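Local coordinates for protein titin (Homo sapiens, PDB 5JDE) that probably serves as a giant elastic scaffold of the muscle sarcomere, built largely from immunoglobulin-like domains, and is classed as a protein kinase, at residues T220-M225 with L234-V239. Residues are numbered along the deposited sequence; the frame is centred on the assembly and turned at random.
Sequences TDKCQM and LNIRNV
K222 meets R237 twice where a β hairpin of an immunoglobulin I-set domain opens: strand 223–227 is the outermost strand of a four-stranded antiparallel sheet, and strand 231–236 is its inner neighbour. Just before the strand, T220 OG1 accepts from K222 N in an ST turn. D221 contributes its carbonyl O, which sits 4.0 Å above the centre of the R237 guanidinium plane. R237 N donates to K222 O at 3.1 Å. With CG anti to the backbone N (chi1 174°) and a bend at chi2, the lysine chain reaches across, CD and CE passing beside R237 O before NZ donates to it at 3.0 Å; D243 supplies a salt bridge to the same ammonium.

C223 begins the paired strand, a non-hydrogen-bonded partner of I236, its SG resting against I236 CG1 at 3.7 Å. Q224 follows as the hydrogen-bonded partner of N235: Q224 N gives to N235 O and Q224 O receives from N235 N, both at 2.8 Å. On the same face as N235, the glutamine chain bends at chi2 (86°) and crosses the arginine chain at about a right angle, the amide and guanidinium planes 5° apart; NE2 sits over one guanidinium face while the carbonyl end is displaced toward R237 NE and CG. Q224 NE2 comes within 2.9 Å of R237 NH2, but both are donors and no hydrogen bond joins them; NE2 also gives a weak one to D221 O, which lies over the same face. N235 turns its ND2 to T196 on the next strand.

M225 closes the register opposite L234, on the face shared with C223 and I236. The two side chains run alongside each other, both touching W210 of the facing sheet in the β sandwich, and M225 CG meets L234 CD1 at 3.7 Å.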
# COMPACT_ATOMS: atom_id res chain seq x y z
N THR A 220 -10.12 -22.81 -29.55
CA THR A 220 -11.23 -22.87 -30.49
C THR A 220 -11.98 -24.19 -30.30
O THR A 220 -11.71 -24.95 -29.36
CB THR A 220 -10.76 -22.76 -31.95
OG1 THR A 220 -9.85 -23.83 -32.24
CG2 THR A 220 -10.05 -21.42 -32.17
N ASP A 221 -12.93 -24.47 -31.19
CA ASP A 221 -13.64 -25.74 -31.17
C ASP A 221 -12.71 -26.89 -31.55
O ASP A 221 -13.02 -28.07 -31.35
CB ASP A 221 -14.85 -25.70 -32.11
CG ASP A 221 -14.54 -24.98 -33.41
OD1 ASP A 221 -13.55 -24.22 -33.44
OD2 ASP A 221 -15.29 -25.18 -34.39
N LYS A 222 -11.56 -26.53 -32.11
CA LYS A 222 -10.54 -27.49 -32.53
C LYS A 222 -9.59 -27.82 -31.38
O LYS A 222 -9.35 -29.00 -31.09
CB LYS A 222 -9.77 -26.92 -33.73
CG LYS A 222 -8.59 -27.75 -34.18
CD LYS A 222 -9.03 -29.02 -34.85
CE LYS A 222 -7.86 -29.67 -35.54
NZ LYS A 222 -8.26 -30.90 -36.25
N CYS A 223 -9.07 -26.78 -30.74
CA CYS A 223 -8.22 -26.90 -29.55
C CYS A 223 -8.93 -26.38 -28.31
O CYS A 223 -9.09 -25.17 -28.16
CB CYS A 223 -6.91 -26.13 -29.73
SG CYS A 223 -5.55 -27.04 -30.48
N GLN A 224 -9.35 -27.25 -27.41
CA GLN A 224 -9.94 -26.79 -26.16
C GLN A 224 -8.93 -26.91 -25.04
O GLN A 224 -8.17 -27.87 -24.97
CB GLN A 224 -11.21 -27.57 -25.79
CG GLN A 224 -12.38 -27.37 -26.73
CD GLN A 224 -12.34 -28.30 -27.92
OE1 GLN A 224 -11.43 -29.12 -28.05
NE2 GLN A 224 -13.32 -28.18 -28.80
N MET A 225 -8.92 -25.92 -24.16
CA MET A 225 -8.07 -25.97 -22.99
C MET A 225 -8.93 -26.00 -21.74
O MET A 225 -9.79 -25.15 -21.54
CB MET A 225 -7.13 -24.78 -22.97
CG MET A 225 -6.40 -24.59 -24.27
SD MET A 225 -5.56 -23.01 -24.35
CE MET A 225 -4.66 -23.25 -25.86
N LEU A 234 -4.92 -29.85 -22.89
CA LEU A 234 -5.08 -29.36 -24.24
C LEU A 234 -5.69 -30.48 -25.06
O LEU A 234 -5.02 -31.45 -25.40
CB LEU A 234 -3.75 -28.93 -24.84
CG LEU A 234 -3.86 -28.43 -26.28
CD1 LEU A 234 -4.63 -27.12 -26.31
CD2 LEU A 234 -2.49 -28.27 -26.90
N ASN A 235 -6.98 -30.34 -25.34
CA ASN A 235 -7.74 -31.32 -26.10
C ASN A 235 -7.82 -30.90 -27.56
O ASN A 235 -8.20 -29.76 -27.87
CB ASN A 235 -9.14 -31.47 -25.48
CG ASN A 235 -9.95 -32.59 -26.11
OD1 ASN A 235 -10.61 -32.39 -27.13
ND2 ASN A 235 -9.90 -33.77 -25.51
N ILE A 236 -7.44 -31.80 -28.46
CA ILE A 236 -7.45 -31.50 -29.89
C ILE A 236 -8.31 -32.52 -30.62
O ILE A 236 -8.00 -33.71 -30.62
CB ILE A 236 -6.03 -31.50 -30.48
CG1 ILE A 236 -5.12 -30.59 -29.64
CG2 ILE A 236 -6.06 -31.07 -31.95
CD1 ILE A 236 -3.68 -30.51 -30.12
N ARG A 237 -9.40 -32.06 -31.23
CA ARG A 237 -10.38 -32.96 -31.83
C ARG A 237 -10.14 -33.18 -33.31
O ARG A 237 -9.54 -32.34 -33.98
CB ARG A 237 -11.80 -32.42 -31.63
CG ARG A 237 -12.08 -31.80 -30.27
CD ARG A 237 -13.43 -32.26 -29.74
NE ARG A 237 -14.05 -31.28 -28.85
CZ ARG A 237 -15.20 -30.66 -29.11
NH1 ARG A 237 -15.86 -30.92 -30.23
NH2 ARG A 237 -15.70 -29.78 -28.25
N ASN A 238 -10.64 -34.30 -33.83
CA ASN A 238 -10.62 -34.59 -35.27
C ASN A 238 -9.24 -34.33 -35.87
O ASN A 238 -9.09 -33.60 -36.85
CB ASN A 238 -11.69 -33.76 -35.98
CG ASN A 238 -12.07 -34.34 -37.33
OD1 ASN A 238 -11.92 -35.54 -37.57
ND2 ASN A 238 -12.56 -33.48 -38.21
N VAL A 239 -8.23 -34.91 -35.23
CA VAL A 239 -6.84 -34.67 -35.56
C VAL A 239 -6.50 -35.04 -37.01
O VAL A 239 -6.92 -36.07 -37.52
CB VAL A 239 -5.94 -35.46 -34.57
CG1 VAL A 239 -4.60 -35.75 -35.16
CG2 VAL A 239 -5.82 -34.70 -33.25